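Local coordinates for protein secreted in xylem 3 (Fusarium oxysporum, PDB 5OD4) that is an avirulence effector (Avr2) of a fungal plant pathogen, with an immune-suppressing activity that is separable from its recognition by the plant, at residues 75-80 with 99-104. Residues are numbered along the deposited sequence; the frame is centred on the assembly and turned at random.
Sequences ANYEIE and ARLSTG
Bends at chi2 and chi3 fold the guanidinium of Arg100, in the conformer described here, one of two modelled, back over the neighbouring strand, while Glu78, with CG anti to its own nitrogen (chi1 177°), curls at chi2 to meet it. The pair sits on an antiparallel beta hairpin of the Avr2 beta-sandwich, strands 77-85 and 94-101, and illustrates how a non-hydrogen-bonded pair can be joined through its side chains. In this conformer Arg100 NH1 donates to Glu78 OE1 at 3.1 Å in a salt bridge that reaches the anti side of the carboxylate; the two planes are turned 51° apart. Tyr77 O lies over one guanidinium face, and NH2 makes a second salt bridge to the side chain (OD2) of the C-terminal residue Asp128. Hydrogen-bonded pairs flank this site: Tyr77 N reaches Leu101 O at 2.8 Å and Leu101 N returns to Tyr77 O, with Ile79 and Ala99 likewise doubly bonded. On the opposite face, the Tyr77 and Leu101 side chains lie side by side, CD1 4.0 Å from CD2, and Ile111 of the other sheet touches both Ile79 and Ala99 across the sandwich. Beyond the strands, the Asn76 amide continues the pairing in place of the backbone: its OD1 accepts Thr103 N at 2.9 Å, the donor standing 45° above the carbonyl plane, and more weakly Thr103 OG1.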
ATOM      1  N   ALA A  75       5.249  10.046 -14.118  1.00  8.14           N
ATOM      2  CA  ALA A  75       6.152   8.904 -14.272  1.00  8.72           C
ATOM      3  C   ALA A  75       5.353   7.664 -13.937  1.00  7.55           C
ATOM      4  O   ALA A  75       4.213   7.736 -13.477  1.00  8.06           O
ATOM      5  CB  ALA A  75       7.383   9.051 -13.410  1.00 10.73           C
ATOM      6  N   ASN A  76       6.001   6.508 -14.147  1.00  8.18           N
ATOM      7  CA  ASN A  76       5.426   5.234 -13.692  1.00  8.20           C
ATOM      8  C   ASN A  76       5.901   4.906 -12.305  1.00  7.68           C
ATOM      9  O   ASN A  76       7.062   5.130 -11.975  1.00  9.32           O
ATOM     10  CB  ASN A  76       5.868   4.112 -14.634  1.00  9.00           C
ATOM     11  CG  ASN A  76       5.353   4.295 -16.035  1.00  9.49           C
ATOM     12  OD1 ASN A  76       4.146   4.408 -16.248  1.00 11.14           O
ATOM     13  ND2 ASN A  76       6.267   4.287 -17.005  1.00 12.36           N
ATOM     14  N   TYR A  77       4.996   4.352 -11.495  1.00  7.48           N
ATOM     15  CA  TYR A  77       5.307   3.970 -10.117  1.00  7.53           C
ATOM     16  C   TYR A  77       4.885   2.549  -9.865  1.00  7.58           C
ATOM     17  O   TYR A  77       3.827   2.072 -10.313  1.00  9.18           O
ATOM     18  CB  TYR A  77       4.581   4.888  -9.104  1.00  8.37           C
ATOM     19  CG  TYR A  77       4.943   6.341  -9.227  1.00  7.65           C
ATOM     20  CD1 TYR A  77       4.319   7.148 -10.186  1.00  8.14           C
ATOM     21  CD2 TYR A  77       5.874   6.935  -8.415  1.00  8.99           C
ATOM     22  CE1 TYR A  77       4.630   8.473 -10.308  1.00  8.73           C
ATOM     23  CE2 TYR A  77       6.185   8.289  -8.520  1.00 10.30           C
ATOM     24  CZ  TYR A  77       5.564   9.048  -9.462  1.00  9.76           C
ATOM     25  OH  TYR A  77       5.809  10.379  -9.641  1.00 13.09           O
ATOM     26  N   GLU A  78       5.729   1.858  -9.096  1.00  7.21           N
ATOM     27  CA  GLU A  78       5.501   0.513  -8.585  1.00  7.48           C
ATOM     28  C   GLU A  78       4.983   0.625  -7.158  1.00  7.09           C
ATOM     29  O   GLU A  78       5.566   1.341  -6.336  1.00  8.42           O
ATOM     30  CB  GLU A  78       6.829  -0.249  -8.632  1.00  8.49           C
ATOM     31  CG  GLU A  78       6.814  -1.654  -8.065  1.00  8.85           C
ATOM     32  CD  GLU A  78       6.088  -2.668  -8.899  1.00  9.18           C
ATOM     33  OE1 GLU A  78       5.518  -2.357  -9.940  1.00 10.26           O
ATOM     34  OE2 GLU A  78       6.100  -3.868  -8.482  1.00  9.82           O
ATOM     35  N   ILE A  79       3.895  -0.096  -6.856  1.00  6.76           N
ATOM     36  CA  ILE A  79       3.278  -0.107  -5.541  1.00  6.82           C
ATOM     37  C   ILE A  79       3.213  -1.563  -5.095  1.00  6.69           C
ATOM     38  O   ILE A  79       2.678  -2.404  -5.808  1.00  7.78           O
ATOM     39  CB  ILE A  79       1.863   0.487  -5.599  1.00  7.37           C
ATOM     40  CG1 ILE A  79       1.874   1.914  -6.119  1.00  9.07           C
ATOM     41  CG2 ILE A  79       1.205   0.423  -4.236  1.00  8.18           C
ATOM     42  CD1 ILE A  79       0.569   2.361  -6.702  1.00 10.20           C
ATOM     43  N   GLU A  80       3.816  -1.874  -3.938  1.00  6.33           N
ATOM     44  CA  GLU A  80       3.905  -3.259  -3.479  1.00  6.33           C
ATOM     45  C   GLU A  80       3.498  -3.375  -2.049  1.00  6.21           C
ATOM     46  O   GLU A  80       3.887  -2.549  -1.215  1.00  7.19           O
ATOM     47  CB  GLU A  80       5.340  -3.792  -3.666  1.00  6.81           C
ATOM     48  CG  GLU A  80       5.831  -3.753  -5.077  1.00  7.87           C
ATOM     49  CD  GLU A  80       7.224  -4.301  -5.316  1.00  7.64           C
ATOM     50  OE1 GLU A  80       7.966  -4.607  -4.358  1.00  8.50           O
ATOM     51  OE2 GLU A  80       7.560  -4.458  -6.525  1.00  8.55           O
ATOM     52  N   ALA A  99       0.501  -3.049  -7.520  1.00  7.55           N
ATOM     53  CA  ALA A  99      -0.248  -2.205  -8.434  1.00  7.56           C
ATOM     54  C   ALA A  99       0.701  -1.228  -9.089  1.00  6.80           C
ATOM     55  O   ALA A  99       1.833  -1.082  -8.713  1.00  8.02           O
ATOM     56  CB  ALA A  99      -1.368  -1.475  -7.716  1.00  8.85           C
ATOM     57  N   ARG A 100       0.213  -0.620 -10.175  0.50  8.11           N
ATOM     58  CA  ARG A 100       0.957   0.390 -10.929  0.50  7.31           C
ATOM     59  C   ARG A 100       0.174   1.686 -10.999  0.50  6.62           C
ATOM     60  O   ARG A 100      -1.047   1.675 -11.163  0.50  6.90           O
ATOM     61  CB  ARG A 100       1.238  -0.086 -12.344  0.50  8.95           C
ATOM     62  CG  ARG A 100       1.985  -1.402 -12.437  0.50 10.58           C
ATOM     63  CD  ARG A 100       3.449  -1.231 -12.141  0.50 11.30           C
ATOM     64  NE  ARG A 100       4.099  -0.483 -13.211  0.50 10.22           N
ATOM     65  CZ  ARG A 100       5.346  -0.048 -13.186  0.50 10.88           C
ATOM     66  NH1 ARG A 100       6.102  -0.284 -12.128  0.50 12.05           N
ATOM     67  NH2 ARG A 100       5.794   0.648 -14.203  0.50 11.77           N
ATOM     68  N   LEU A 101       0.900   2.805 -10.912  1.00  7.47           N
ATOM     69  CA  LEU A 101       0.375   4.137 -11.262  1.00  8.51           C
ATOM     70  C   LEU A 101       1.169   4.542 -12.485  1.00  8.12           C
ATOM     71  O   LEU A 101       2.352   4.800 -12.392  1.00  9.43           O
ATOM     72  CB  LEU A 101       0.537   5.141 -10.054  1.00  9.14           C
ATOM     73  CG  LEU A 101      -0.014   6.556 -10.315  1.00  9.38           C
ATOM     74  CD1 LEU A 101      -1.533   6.551 -10.395  1.00 10.73           C
ATOM     75  CD2 LEU A 101       0.477   7.485  -9.238  1.00 10.17           C
ATOM     76  N   SER A 102       0.513   4.558 -13.667  1.00  8.48           N
ATOM     77  CA  SER A 102       1.181   4.771 -14.926  1.00  9.08           C
ATOM     78  C   SER A 102       1.267   6.256 -15.290  1.00  8.19           C
ATOM     79  O   SER A 102       0.416   7.062 -14.902  1.00  8.23           O
ATOM     80  CB  SER A 102       0.373   4.077 -16.030  1.00 10.86           C
ATOM     81  OG  SER A 102      -0.964   4.546 -15.974  1.00 13.62           O
ATOM     82  N   THR A 103       2.268   6.615 -16.081  1.00  8.53           N
ATOM     83  CA  THR A 103       2.399   8.006 -16.545  1.00  8.35           C
ATOM     84  C   THR A 103       1.109   8.448 -17.223  1.00  7.64           C
ATOM     85  O   THR A 103       0.591   7.771 -18.089  1.00  9.50           O
ATOM     86  CB  THR A 103       3.528   8.093 -17.557  1.00  9.81           C
ATOM     87  OG1 THR A 103       4.668   7.563 -16.937  1.00 12.13           O
ATOM     88  CG2 THR A 103       3.793   9.529 -17.971  1.00 10.26           C
ATOM     89  N   GLY A 104       0.601   9.609 -16.817  1.00  7.72           N
ATOM     90  CA  GLY A 104      -0.617  10.152 -17.368  1.00  8.16           C
ATOM     91  C   GLY A 104      -1.892   9.758 -16.670  1.00  7.92           C
ATOM     92  O   GLY A 104      -2.930  10.356 -16.925  1.00  9.81           O
TER